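Local atomic coordinates of dihydrofolate reductase (Enterococcus faecalis, PDB entry 4M7U), a protein that probably catalyses the NADPH-dependent reduction of 7,8-dihydrofolate to tetrahydrofolate, a step needed for glycine, purine and DNA precursor synthesis. Residues 10-15 and 119-124; 46-51 and 66-71; 70-75 and 82-87; 144-149 and 165-170. All coordinates share one frame; numbering follows the deposited sequence.

Interaction 1: residues 10-15 and 119-124; sequences LAAIWA and DVLYRT
Asp119 starts the pairing of two parallel strands of the main sheet of the dihydrofolate reductase fold, joined along 10-15 and 119-124. Asp119 N donates to Leu10 O at 2.9 Å. Its carboxylate returns through a water that accepts from Leu10 N and donates to Asp119 OD2. Val120 O accepts from Ala12 N, and Val120 CG1 sits 3.5 Å from Ala11 CB. Leu121 lies on the other face, with Ala12 and Trp14. Its CD2 packs on Ala12 CB, and Leu121 CB approaches Trp14 CZ3 at 4.0 Å. Tyr122 N reaches Ala12 O at 2.7 Å and Tyr122 O accepts from Trp14 N. Trp14 CG sits between the backbone N and the carbonyl carbon (chi1 77°), which brings the indole across to Arg123. Arg123 lays its aliphatic chain across one face of the ring. Arg123 CB is 4.1 Å from the centroid of the Trp14 six-membered ring, and Arg123 CD is 3.5 Å from Trp14 CZ2. The guanidinium is turned 72° to the ring and forms a salt bridge with Glu165. Thr124 N closes the ladder on Trp14 O. The arginine thus contributes methylenes to the indole and keeps its charge for the next strand.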
# COMPACT_ATOMS: atom_id res chain seq x y z
N LEU A 10 -8.75 1.38 7.06
CA LEU A 10 -7.73 0.84 6.19
C LEU A 10 -7.83 1.45 4.78
O LEU A 10 -8.89 1.43 4.17
CB LEU A 10 -7.81 -0.69 6.13
CG LEU A 10 -7.19 -1.47 7.29
CD1 LEU A 10 -8.16 -1.58 8.44
CD2 LEU A 10 -6.77 -2.85 6.83
N ALA A 11 -6.72 2.00 4.31
CA ALA A 11 -6.60 2.45 2.93
C ALA A 11 -5.53 1.59 2.31
O ALA A 11 -4.50 1.32 2.94
CB ALA A 11 -6.17 3.91 2.88
N ALA A 12 -5.75 1.13 1.08
CA ALA A 12 -4.67 0.51 0.32
C ALA A 12 -4.15 1.54 -0.70
O ALA A 12 -4.93 2.20 -1.39
CB ALA A 12 -5.14 -0.76 -0.38
N ILE A 13 -2.82 1.69 -0.77
CA ILE A 13 -2.22 2.63 -1.70
C ILE A 13 -1.11 1.95 -2.51
O ILE A 13 -0.28 1.23 -1.97
CB ILE A 13 -1.65 3.88 -0.99
CG1 ILE A 13 -1.14 4.89 -2.02
CG2 ILE A 13 -0.52 3.49 -0.08
CD1 ILE A 13 -0.84 6.25 -1.44
N TRP A 14 -1.12 2.17 -3.83
CA TRP A 14 -0.08 1.57 -4.65
C TRP A 14 0.01 2.27 -5.98
O TRP A 14 -0.91 2.99 -6.38
CB TRP A 14 -0.30 0.05 -4.83
CG TRP A 14 -1.37 -0.33 -5.81
CD1 TRP A 14 -1.20 -0.70 -7.12
CD2 TRP A 14 -2.79 -0.37 -5.56
NE1 TRP A 14 -2.43 -0.97 -7.69
CE2 TRP A 14 -3.41 -0.77 -6.76
CE3 TRP A 14 -3.58 -0.12 -4.43
CZ2 TRP A 14 -4.80 -0.93 -6.86
CZ3 TRP A 14 -4.95 -0.27 -4.52
CH2 TRP A 14 -5.56 -0.67 -5.74
N ALA A 15 1.15 2.06 -6.65
CA ALA A 15 1.31 2.45 -8.04
C ALA A 15 1.50 1.18 -8.85
O ALA A 15 2.18 0.24 -8.40
CB ALA A 15 2.50 3.38 -8.21
N ASP A 119 -11.38 0.39 3.20
CA ASP A 119 -12.50 1.29 2.89
C ASP A 119 -12.21 2.22 1.74
O ASP A 119 -13.12 2.89 1.24
CB ASP A 119 -12.86 2.11 4.11
CG ASP A 119 -13.64 1.30 5.12
OD1 ASP A 119 -14.51 0.50 4.69
OD2 ASP A 119 -13.37 1.45 6.33
N VAL A 120 -10.96 2.29 1.31
CA VAL A 120 -10.61 3.14 0.18
C VAL A 120 -9.37 2.57 -0.49
O VAL A 120 -8.53 1.98 0.18
CB VAL A 120 -10.37 4.61 0.62
CG1 VAL A 120 -9.43 4.66 1.79
CG2 VAL A 120 -9.82 5.47 -0.52
N LEU A 121 -9.30 2.72 -1.82
CA LEU A 121 -8.12 2.38 -2.62
C LEU A 121 -7.56 3.65 -3.26
O LEU A 121 -8.28 4.39 -3.95
CB LEU A 121 -8.47 1.37 -3.72
CG LEU A 121 -9.24 0.12 -3.27
CD1 LEU A 121 -9.57 -0.74 -4.49
CD2 LEU A 121 -8.42 -0.70 -2.25
N TYR A 122 -6.28 3.90 -3.04
CA TYR A 122 -5.57 4.95 -3.75
C TYR A 122 -4.62 4.31 -4.75
O TYR A 122 -3.61 3.71 -4.36
CB TYR A 122 -4.76 5.79 -2.78
CG TYR A 122 -5.61 6.55 -1.78
CD1 TYR A 122 -5.52 6.27 -0.42
CD2 TYR A 122 -6.48 7.55 -2.19
CE1 TYR A 122 -6.28 6.97 0.51
CE2 TYR A 122 -7.26 8.25 -1.27
CZ TYR A 122 -7.15 7.96 0.07
OH TYR A 122 -7.90 8.65 0.99
N ARG A 123 -4.93 4.43 -6.03
CA ARG A 123 -4.10 3.81 -7.07
C ARG A 123 -3.50 4.83 -8.02
O ARG A 123 -4.22 5.69 -8.57
CB ARG A 123 -4.91 2.80 -7.89
CG ARG A 123 -4.09 2.13 -9.00
CD ARG A 123 -4.89 1.03 -9.70
NE ARG A 123 -5.82 1.57 -10.69
CZ ARG A 123 -6.35 0.85 -11.68
NH1 ARG A 123 -6.06 -0.44 -11.80
NH2 ARG A 123 -7.16 1.43 -12.55
N THR A 124 -2.19 4.74 -8.22
CA THR A 124 -1.53 5.54 -9.26
C THR A 124 -1.37 4.67 -10.49
O THR A 124 -0.57 3.72 -10.49
CB THR A 124 -0.15 6.03 -8.82
OG1 THR A 124 -0.29 6.87 -7.66
CG2 THR A 124 0.52 6.81 -9.96
O HOH W 1 -11.24 0.08 6.72

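Interaction 2: residues 46-51 and 66-71; sequences NTLVLG and RTTIVL. With NAP (NADP nicotinamide-adenine-dinucleotide phosphate), chain B.
Gly51 and Leu71, paired at the strand ends, both reach one ribose oxygen of the bound NADP: Gly51 CA lies 3.5 Å and Leu71 O 3.3 Å from NAP O4B. The glycine CA is equally close to NAP O5B. Gly51 is also the N-cap of helix 52-57. That helix links the two parallel strands, 47-51 and 67-71, in a beta-alpha-beta crossover at the adenosine end of the cofactor. The strands run 20° from parallel. Five backbone bonds join them in regular alternation. Thr67 N donates to Asn46 O, and Leu48 N to Thr67 O. Ile69 N then reaches Leu48 O at 2.7 Å. Leu50 N meets Ile69 O, and Leu71 N ends the series on Leu50 O.

On the face of Thr47, Val49 and Ile69, the closest side-chain packing is between Thr47 CG2 and Ile69 CD1, 3.6 Å apart. Thr47 has CG2 anti to its N. This leaves OG1 beside the N, and the hydroxyl bonds Tyr94 of helix 88-97. Thr47 and Thr67 lie side by side and point the same way, with Thr47 OG1 3.8 Å from Thr67 CB. On the other face Thr68 CG2 packs against Leu48 O and more loosely against Leu50 CD1. Arg66 touches Asn46 O with its CB, but its guanidinium leads away, and its NE bonds Thr43.

At the cofactor end Leu71 swings CG anti to its N (chi1 -165°). The branch reaches the adenine: Leu71 CG is 3.7 Å from NAP C4A, and CD2 is 3.7 Å from NAP N7A.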
# COMPACT_ATOMS: atom_id res chain seq x y z
N ASN A 46 0.86 8.38 9.87
CA ASN A 46 -0.05 7.23 9.95
C ASN A 46 0.70 5.91 10.18
O ASN A 46 1.87 5.91 10.59
CB ASN A 46 -0.92 7.13 8.69
CG ASN A 46 -1.99 8.21 8.65
OD1 ASN A 46 -2.75 8.39 9.61
ND2 ASN A 46 -2.05 8.93 7.54
N THR A 47 0.02 4.80 9.93
CA THR A 47 0.67 3.50 9.97
C THR A 47 0.75 2.90 8.57
O THR A 47 -0.20 3.00 7.78
CB THR A 47 -0.05 2.54 10.95
OG1 THR A 47 0.01 3.10 12.26
CG2 THR A 47 0.65 1.17 10.96
N LEU A 48 1.89 2.32 8.25
CA LEU A 48 2.09 1.68 6.96
C LEU A 48 2.33 0.17 7.17
O LEU A 48 3.21 -0.22 7.95
CB LEU A 48 3.29 2.31 6.25
CG LEU A 48 3.67 1.68 4.91
CD1 LEU A 48 2.57 1.95 3.87
CD2 LEU A 48 5.02 2.18 4.41
N VAL A 49 1.54 -0.67 6.49
CA VAL A 49 1.65 -2.13 6.61
C VAL A 49 2.32 -2.72 5.37
O VAL A 49 1.86 -2.49 4.26
CB VAL A 49 0.27 -2.81 6.78
CG1 VAL A 49 0.42 -4.33 6.91
CG2 VAL A 49 -0.46 -2.24 7.99
N LEU A 50 3.41 -3.47 5.58
CA LEU A 50 4.16 -4.06 4.47
C LEU A 50 4.42 -5.56 4.68
O LEU A 50 4.84 -5.97 5.77
CB LEU A 50 5.50 -3.35 4.30
CG LEU A 50 5.53 -1.85 4.00
CD1 LEU A 50 6.97 -1.34 3.98
CD2 LEU A 50 4.87 -1.61 2.65
N GLY A 51 4.19 -6.37 3.65
CA GLY A 51 4.59 -7.77 3.71
C GLY A 51 6.11 -7.84 3.80
O GLY A 51 6.79 -6.87 3.44
N ARG A 66 6.40 7.92 10.60
CA ARG A 66 5.27 7.00 10.47
C ARG A 66 5.57 5.78 11.33
O ARG A 66 6.73 5.50 11.62
CB ARG A 66 5.15 6.47 9.04
CG ARG A 66 5.06 7.51 8.00
CD ARG A 66 5.84 7.11 6.78
NE ARG A 66 5.67 8.14 5.76
CZ ARG A 66 6.39 9.25 5.70
NH1 ARG A 66 7.35 9.48 6.58
NH2 ARG A 66 6.15 10.14 4.74
N THR A 67 4.54 5.03 11.69
CA THR A 67 4.75 3.70 12.24
C THR A 67 4.64 2.71 11.08
O THR A 67 3.64 2.72 10.36
CB THR A 67 3.70 3.35 13.31
OG1 THR A 67 3.83 4.24 14.43
CG2 THR A 67 3.88 1.91 13.80
N THR A 68 5.66 1.87 10.89
CA THR A 68 5.58 0.79 9.92
C THR A 68 5.35 -0.56 10.61
O THR A 68 6.01 -0.86 11.61
CB THR A 68 6.85 0.70 9.07
OG1 THR A 68 7.05 1.94 8.38
CG2 THR A 68 6.75 -0.45 8.05
N ILE A 69 4.41 -1.35 10.10
CA ILE A 69 4.26 -2.74 10.55
C ILE A 69 4.73 -3.72 9.46
O ILE A 69 4.29 -3.62 8.30
CB ILE A 69 2.79 -3.08 10.92
CG1 ILE A 69 2.29 -2.20 12.08
CG2 ILE A 69 2.66 -4.54 11.28
CD1 ILE A 69 0.77 -2.20 12.24
N VAL A 70 5.63 -4.65 9.80
CA VAL A 70 6.02 -5.70 8.84
C VAL A 70 5.32 -7.02 9.16
O VAL A 70 5.30 -7.47 10.31
CB VAL A 70 7.54 -5.90 8.77
CG1 VAL A 70 7.88 -7.01 7.81
CG2 VAL A 70 8.21 -4.60 8.30
N LEU A 71 4.70 -7.62 8.14
CA LEU A 71 3.90 -8.83 8.32
C LEU A 71 4.75 -10.04 7.92
O LEU A 71 5.33 -10.06 6.84
CB LEU A 71 2.63 -8.73 7.47
CG LEU A 71 1.44 -9.66 7.68
CD1 LEU A 71 1.04 -9.71 9.14
CD2 LEU A 71 0.27 -9.17 6.83
PA NAP B . 4.72 -9.33 -0.06
O1A NAP B . 3.16 -9.31 -0.07
O2A NAP B . 5.31 -7.94 0.10
O5B NAP B . 5.21 -10.16 1.17
C5B NAP B . 4.83 -11.50 1.31
C4B NAP B . 5.18 -12.02 2.67
O4B NAP B . 4.58 -11.27 3.81
C3B NAP B . 5.08 -13.49 3.00
O3B NAP B . 5.89 -14.42 2.38
C2B NAP B . 5.04 -13.47 4.48
O2B NAP B . 6.22 -13.42 5.20
C1B NAP B . 4.01 -12.37 4.63
N9A NAP B . 2.62 -12.35 4.97
C8A NAP B . 1.65 -11.99 4.13
N7A NAP B . 0.41 -12.27 4.77
C5A NAP B . 0.69 -12.85 6.01
C6A NAP B . -0.16 -13.32 7.03
N6A NAP B . -1.59 -13.23 6.87
N1A NAP B . 0.40 -13.83 8.13
C2A NAP B . 1.76 -13.90 8.28
N3A NAP B . 2.60 -13.44 7.26
C4A NAP B . 2.03 -12.93 6.16
O3 NAP B . 5.31 -10.04 -1.34
PN NAP B . 4.59 -10.15 -2.75
O1N NAP B . 3.38 -11.13 -2.65
O2N NAP B . 4.11 -8.81 -3.27
O5D NAP B . 5.71 -10.68 -3.73
C5D NAP B . 7.04 -10.35 -3.41
C4D NAP B . 8.14 -11.31 -3.85
O4D NAP B . 7.78 -12.57 -4.53
C3D NAP B . 9.40 -10.79 -4.53
O3D NAP B . 10.57 -10.85 -3.89
C2D NAP B . 9.36 -11.37 -5.91
O2D NAP B . 10.51 -11.48 -6.68
C1D NAP B . 8.44 -12.57 -5.84
N1N NAP B . 7.82 -13.23 -6.96
C2N NAP B . 8.48 -13.90 -8.06
C3N NAP B . 7.66 -14.67 -9.11
C7N NAP B . 8.33 -15.83 -9.75
O7N NAP B . 9.04 -16.55 -9.06
N7N NAP B . 8.48 -15.86 -11.17
C4N NAP B . 6.13 -14.44 -9.23
C5N NAP B . 5.56 -13.46 -8.18
C6N NAP B . 6.46 -12.76 -7.15
P2B NAP B . 6.92 -14.79 5.54
O1X NAP B . 7.28 -15.53 4.21
O2X NAP B . 8.24 -14.46 6.30
O3X NAP B . 5.98 -15.62 6.37

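Interaction 3: residues 70-75 and 82-87; sequences VLTSNP and VLVMHS. With NAP (NADP nicotinamide-adenine-dinucleotide phosphate), chain B.
His86 turns its imidazole back over the loop that follows strand 67-71. One edge of the ring faces two backbone carbonyls. His86 ND1 donates to Thr72 O at 2.8 Å, but the bond is bent, with an angle of 134° at the hydrogen, and the oxygen lies 27° out of the ring plane. Beside it, His86 CE1 approaches Asn74 O at 3.0 Å, and it also touches Pro75 CA. His86 CB also lies against Thr72 O.

Thr72 divides its two branches between protein and cofactor. Thr72 CG2 packs across Val84 CG1 at 3.6 Å. Thr72 OG1 lies anti to the backbone N (chi1 180°) and donates to NAP O2X at 2.6 Å. The same hydroxyl accepts from Asn74 N, which makes an ST turn. Ser73 grips NAP O3X with both its N and its OG. Leu71 CD1 reaches the start of the next helix, 3.6 Å from Ser87 N. Ser87 is the N-cap of helix 88-97, and its OG accepts from Glu90 N.

Along the backbone, strand 83-85 runs parallel to 67-71 at the margin of the sheet. Val70 N bonds Leu83 O, Met85 N bonds Val70 O, and Thr72 N bonds Met85 O. Val70 CG2 and Val82 CG2 meet across the pairing.

The phosphate on the adenosine ribose, the group that distinguishes NADP from NAD, therefore receives two hydroxyls and a backbone N from this contact. The bent histidine bond links the phosphate-binding turn to the residue that follows strand 83-85.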
# COMPACT_ATOMS: atom_id res chain seq x y z
N VAL A 70 5.63 -4.65 9.80
CA VAL A 70 6.02 -5.70 8.84
C VAL A 70 5.32 -7.02 9.16
O VAL A 70 5.30 -7.47 10.31
CB VAL A 70 7.54 -5.90 8.77
CG1 VAL A 70 7.88 -7.01 7.81
CG2 VAL A 70 8.21 -4.60 8.30
N LEU A 71 4.70 -7.62 8.14
CA LEU A 71 3.90 -8.83 8.32
C LEU A 71 4.75 -10.04 7.92
O LEU A 71 5.33 -10.06 6.84
CB LEU A 71 2.63 -8.73 7.47
CG LEU A 71 1.44 -9.66 7.68
CD1 LEU A 71 1.04 -9.71 9.14
CD2 LEU A 71 0.27 -9.17 6.83
N THR A 72 4.83 -11.04 8.81
CA THR A 72 5.63 -12.24 8.54
C THR A 72 5.16 -13.37 9.44
O THR A 72 4.71 -13.12 10.55
CB THR A 72 7.16 -11.99 8.76
OG1 THR A 72 7.91 -13.19 8.50
CG2 THR A 72 7.43 -11.52 10.18
N SER A 73 5.24 -14.61 8.95
CA SER A 73 4.85 -15.77 9.76
C SER A 73 5.98 -16.19 10.71
O SER A 73 5.76 -16.94 11.66
CB SER A 73 4.43 -16.94 8.88
OG SER A 73 5.51 -17.40 8.09
N ASN A 74 7.19 -15.68 10.45
CA ASN A 74 8.37 -15.96 11.27
C ASN A 74 8.31 -15.30 12.66
O ASN A 74 8.39 -14.07 12.78
CB ASN A 74 9.60 -15.50 10.49
CG ASN A 74 10.92 -15.74 11.22
OD1 ASN A 74 10.95 -16.24 12.35
ND2 ASN A 74 12.02 -15.39 10.57
N PRO A 75 8.19 -16.11 13.73
CA PRO A 75 8.00 -15.59 15.09
C PRO A 75 9.19 -14.79 15.57
O PRO A 75 9.06 -13.98 16.50
CB PRO A 75 7.92 -16.86 15.96
CG PRO A 75 7.79 -17.99 15.01
CD PRO A 75 8.40 -17.57 13.72
N VAL A 82 10.62 -1.06 13.25
CA VAL A 82 9.28 -1.44 12.81
C VAL A 82 8.62 -2.37 13.82
O VAL A 82 9.29 -3.08 14.56
CB VAL A 82 9.28 -2.09 11.41
CG1 VAL A 82 9.97 -1.20 10.38
CG2 VAL A 82 9.96 -3.44 11.47
N LEU A 83 7.30 -2.35 13.85
CA LEU A 83 6.56 -3.37 14.57
C LEU A 83 6.54 -4.58 13.63
O LEU A 83 6.57 -4.42 12.41
CB LEU A 83 5.12 -2.90 14.84
CG LEU A 83 5.00 -1.61 15.65
CD1 LEU A 83 3.55 -1.22 15.90
CD2 LEU A 83 5.71 -1.81 16.96
N VAL A 84 6.52 -5.77 14.21
CA VAL A 84 6.43 -6.99 13.42
C VAL A 84 5.18 -7.70 13.88
O VAL A 84 4.97 -7.86 15.07
CB VAL A 84 7.63 -7.91 13.68
CG1 VAL A 84 7.45 -9.20 12.92
CG2 VAL A 84 8.92 -7.23 13.27
N MET A 85 4.33 -8.12 12.95
CA MET A 85 3.12 -8.85 13.32
C MET A 85 2.99 -10.10 12.47
O MET A 85 3.71 -10.25 11.46
CB MET A 85 1.87 -7.95 13.21
CG MET A 85 1.83 -6.82 14.23
SD MET A 85 0.33 -5.79 14.16
CE MET A 85 0.87 -4.40 15.19
N HIS A 86 2.09 -11.00 12.86
CA HIS A 86 2.14 -12.35 12.29
C HIS A 86 0.83 -12.89 11.73
O HIS A 86 0.71 -14.08 11.45
CB HIS A 86 2.69 -13.33 13.33
CG HIS A 86 3.98 -12.89 13.95
ND1 HIS A 86 5.20 -13.08 13.35
CD2 HIS A 86 4.23 -12.26 15.13
CE1 HIS A 86 6.15 -12.59 14.12
NE2 HIS A 86 5.59 -12.09 15.20
N SER A 87 -0.16 -12.02 11.58
CA SER A 87 -1.44 -12.45 11.02
C SER A 87 -2.29 -11.26 10.64
O SER A 87 -2.11 -10.15 11.16
CB SER A 87 -2.20 -13.32 12.01
OG SER A 87 -2.63 -12.56 13.11
PA NAP B . 4.72 -9.33 -0.06
O1A NAP B . 3.16 -9.31 -0.07
O2A NAP B . 5.31 -7.94 0.10
O5B NAP B . 5.21 -10.16 1.17
C5B NAP B . 4.83 -11.50 1.31
C4B NAP B . 5.18 -12.02 2.67
O4B NAP B . 4.58 -11.27 3.81
C3B NAP B . 5.08 -13.49 3.00
O3B NAP B . 5.89 -14.42 2.38
C2B NAP B . 5.04 -13.47 4.48
O2B NAP B . 6.22 -13.42 5.20
C1B NAP B . 4.01 -12.37 4.63
N9A NAP B . 2.62 -12.35 4.97
C8A NAP B . 1.65 -11.99 4.13
N7A NAP B . 0.41 -12.27 4.77
C5A NAP B . 0.69 -12.85 6.01
C6A NAP B . -0.16 -13.32 7.03
N6A NAP B . -1.59 -13.23 6.87
N1A NAP B . 0.40 -13.83 8.13
C2A NAP B . 1.76 -13.90 8.28
N3A NAP B . 2.60 -13.44 7.26
C4A NAP B . 2.03 -12.93 6.16
O3 NAP B . 5.31 -10.04 -1.34
PN NAP B . 4.59 -10.15 -2.75
O1N NAP B . 3.38 -11.13 -2.65
O2N NAP B . 4.11 -8.81 -3.27
O5D NAP B . 5.71 -10.68 -3.73
C5D NAP B . 7.04 -10.35 -3.41
C4D NAP B . 8.14 -11.31 -3.85
O4D NAP B . 7.78 -12.57 -4.53
C3D NAP B . 9.40 -10.79 -4.53
O3D NAP B . 10.57 -10.85 -3.89
C2D NAP B . 9.36 -11.37 -5.91
O2D NAP B . 10.51 -11.48 -6.68
C1D NAP B . 8.44 -12.57 -5.84
N1N NAP B . 7.82 -13.23 -6.96
C2N NAP B . 8.48 -13.90 -8.06
C3N NAP B . 7.66 -14.67 -9.11
C7N NAP B . 8.33 -15.83 -9.75
O7N NAP B . 9.04 -16.55 -9.06
N7N NAP B . 8.48 -15.86 -11.17
C4N NAP B . 6.13 -14.44 -9.23
C5N NAP B . 5.56 -13.46 -8.18
C6N NAP B . 6.46 -12.76 -7.15
P2B NAP B . 6.92 -14.79 5.54
O1X NAP B . 7.28 -15.53 4.21
O2X NAP B . 8.24 -14.46 6.30
O3X NAP B . 5.98 -15.62 6.37

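Interaction 4: residues 144-149 and 165-170; sequences WEKVAT and ETYHRN
Glu165 OE2 is gripped by two waters and, at longer range, by Lys146. One water donates to Glu165 OE2 at 2.7 Å and bonds Lys146 NZ and Thr149 OG1. The second water spans OE2, Lys146 NZ and Tyr167 OH. The salt bridge from Lys146 NZ to Glu165 OE2 is long, at 3.6 Å. The other oxygen, Glu165 OE1, accepts from Tyr167 OH at 2.6 Å, from above the carboxylate plane. Lys146 CG lies over one face of the Tyr167 ring, offset toward the rim, and Lys146 CB is 3.7 Å from Tyr167 CE2. The bend at chi3 (65°) directs NZ toward the Glu165 carboxylate.

The two strands form an antiparallel beta hairpin at the margin of the main sheet. Glu145 and His168 are a hydrogen-bonded pair, linked by both N-H groups. A classic beta bulge then shifts the register: Val147 N donates to Thr166 O at 2.8 Å, and Ala148 N adds a weak bond to the same oxygen. Thr166 N returns a bond to Ala148 O.

Val147 puts CG2 over the centre of the His168 ring, 3.6 Å from the centroid. At the other end Arg169 CG lies over one face of the Trp144 indole, 3.9 Å from the centroid of its six-membered ring. The Arg169 guanidinium plane is turned 51° to the ring, and NE bonds Cys118 O. Trp144 CE3 also packs on Tyr167 CB.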
# COMPACT_ATOMS: atom_id res chain seq x y z
N TRP A 144 -16.20 -2.10 -5.51
CA TRP A 144 -15.51 -0.82 -5.59
C TRP A 144 -16.01 0.01 -6.76
O TRP A 144 -16.37 -0.54 -7.81
CB TRP A 144 -13.99 -1.06 -5.74
CG TRP A 144 -13.33 -1.67 -4.51
CD1 TRP A 144 -12.98 -2.98 -4.32
CD2 TRP A 144 -12.99 -0.98 -3.30
NE1 TRP A 144 -12.41 -3.14 -3.08
CE2 TRP A 144 -12.41 -1.94 -2.43
CE3 TRP A 144 -13.10 0.35 -2.88
CZ2 TRP A 144 -11.96 -1.59 -1.15
CZ3 TRP A 144 -12.65 0.69 -1.62
CH2 TRP A 144 -12.09 -0.28 -0.76
N GLU A 145 -16.04 1.33 -6.59
CA GLU A 145 -16.26 2.25 -7.72
C GLU A 145 -15.32 3.46 -7.63
O GLU A 145 -14.95 3.90 -6.53
CB GLU A 145 -17.72 2.70 -7.79
CG GLU A 145 -18.07 3.75 -6.75
CD GLU A 145 -19.57 3.96 -6.60
OE1 GLU A 145 -20.32 3.67 -7.56
OE2 GLU A 145 -19.99 4.41 -5.51
N LYS A 146 -14.93 4.00 -8.78
CA LYS A 146 -13.98 5.10 -8.82
C LYS A 146 -14.69 6.41 -8.52
O LYS A 146 -15.62 6.79 -9.23
CB LYS A 146 -13.29 5.17 -10.19
CG LYS A 146 -12.14 6.20 -10.24
CD LYS A 146 -11.19 5.95 -11.43
CE LYS A 146 -11.89 6.17 -12.76
NZ LYS A 146 -10.96 5.94 -13.92
N VAL A 147 -14.26 7.10 -7.47
CA VAL A 147 -14.94 8.33 -7.07
C VAL A 147 -14.14 9.58 -7.43
O VAL A 147 -14.67 10.69 -7.43
CB VAL A 147 -15.32 8.32 -5.57
CG1 VAL A 147 -16.15 7.08 -5.27
CG2 VAL A 147 -14.08 8.34 -4.68
N ALA A 148 -12.87 9.40 -7.76
CA ALA A 148 -12.04 10.52 -8.15
C ALA A 148 -10.91 10.08 -9.08
O ALA A 148 -10.45 8.92 -9.03
CB ALA A 148 -11.48 11.23 -6.92
N THR A 149 -10.48 11.00 -9.93
CA THR A 149 -9.34 10.77 -10.80
C THR A 149 -8.73 12.11 -11.17
O THR A 149 -9.46 13.07 -11.45
CB THR A 149 -9.71 9.93 -12.07
OG1 THR A 149 -8.51 9.55 -12.76
CG2 THR A 149 -10.65 10.70 -13.01
N GLU A 165 -5.92 7.75 -8.90
CA GLU A 165 -7.31 7.35 -8.77
C GLU A 165 -7.71 7.05 -7.33
O GLU A 165 -6.90 6.55 -6.54
CB GLU A 165 -7.58 6.12 -9.64
CG GLU A 165 -7.17 6.27 -11.09
CD GLU A 165 -7.40 4.99 -11.88
OE1 GLU A 165 -7.48 3.90 -11.25
OE2 GLU A 165 -7.52 5.07 -13.13
N THR A 166 -8.97 7.33 -6.99
CA THR A 166 -9.52 6.97 -5.69
C THR A 166 -10.75 6.08 -5.86
O THR A 166 -11.65 6.41 -6.64
CB THR A 166 -9.92 8.23 -4.90
OG1 THR A 166 -8.80 9.12 -4.84
CG2 THR A 166 -10.37 7.87 -3.46
N TYR A 167 -10.80 4.96 -5.14
CA TYR A 167 -11.97 4.07 -5.14
C TYR A 167 -12.61 4.00 -3.75
O TYR A 167 -11.90 4.03 -2.74
CB TYR A 167 -11.60 2.67 -5.63
CG TYR A 167 -11.08 2.62 -7.05
CD1 TYR A 167 -9.78 3.01 -7.35
CD2 TYR A 167 -11.89 2.17 -8.10
CE1 TYR A 167 -9.30 2.96 -8.64
CE2 TYR A 167 -11.41 2.13 -9.40
CZ TYR A 167 -10.12 2.52 -9.66
OH TYR A 167 -9.63 2.48 -10.94
N HIS A 168 -13.94 3.96 -3.69
CA HIS A 168 -14.67 3.82 -2.43
C HIS A 168 -15.58 2.60 -2.60
O HIS A 168 -15.82 2.16 -3.73
CB HIS A 168 -15.54 5.04 -2.13
CG HIS A 168 -14.79 6.26 -1.66
ND1 HIS A 168 -15.41 7.47 -1.44
CD2 HIS A 168 -13.48 6.44 -1.36
CE1 HIS A 168 -14.51 8.35 -1.03
NE2 HIS A 168 -13.34 7.76 -0.97
N ARG A 169 -16.10 2.07 -1.50
CA ARG A 169 -16.99 0.91 -1.58
C ARG A 169 -18.39 1.29 -2.06
O ARG A 169 -18.88 2.37 -1.72
CB ARG A 169 -17.05 0.16 -0.24
CG ARG A 169 -15.83 -0.73 -0.03
CD ARG A 169 -15.89 -1.57 1.23
NE ARG A 169 -14.75 -2.49 1.23
CZ ARG A 169 -14.80 -3.73 0.77
NH1 ARG A 169 -15.95 -4.23 0.31
NH2 ARG A 169 -13.71 -4.49 0.80
N ASN A 170 -19.02 0.42 -2.84
CA ASN A 170 -20.42 0.62 -3.24
C ASN A 170 -21.40 -0.18 -2.38
O ASN A 170 -21.16 -0.48 -1.21
CB ASN A 170 -20.63 0.32 -4.73
CG ASN A 170 -20.31 -1.13 -5.09
OD1 ASN A 170 -20.45 -2.04 -4.27
ND2 ASN A 170 -19.88 -1.35 -6.33
O HOH W 2 -19.00 5.12 -3.23
O HOH W 3 -8.40 7.45 -14.12
O HOH W 4 -9.82 3.22 -13.99

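In the fold
All four interactions pair strands of one mixed sheet. Interactions 2 and 3 share Val70 and Leu71 on strand 67-71, and their centres are 10 Å apart. Both touch the NADP. Interaction 2 meets its adenosine, and interaction 3 also holds the phosphate on the adenosine ribose. Interactions 1 and 4 occupy neighbouring strands, again with centres 10 Å apart. A probable hydrogen bond joins them, with Leu121 O 2.8 Å from Tyr167 N. Interaction 1 brings Trp14 and the NADP-binding Ala15 to the pocket, although the Trp14 side chain is about 10 Å from the bound cofactor. Interactions 3 and 4 involve the two outermost strands, with centres 30 Å apart.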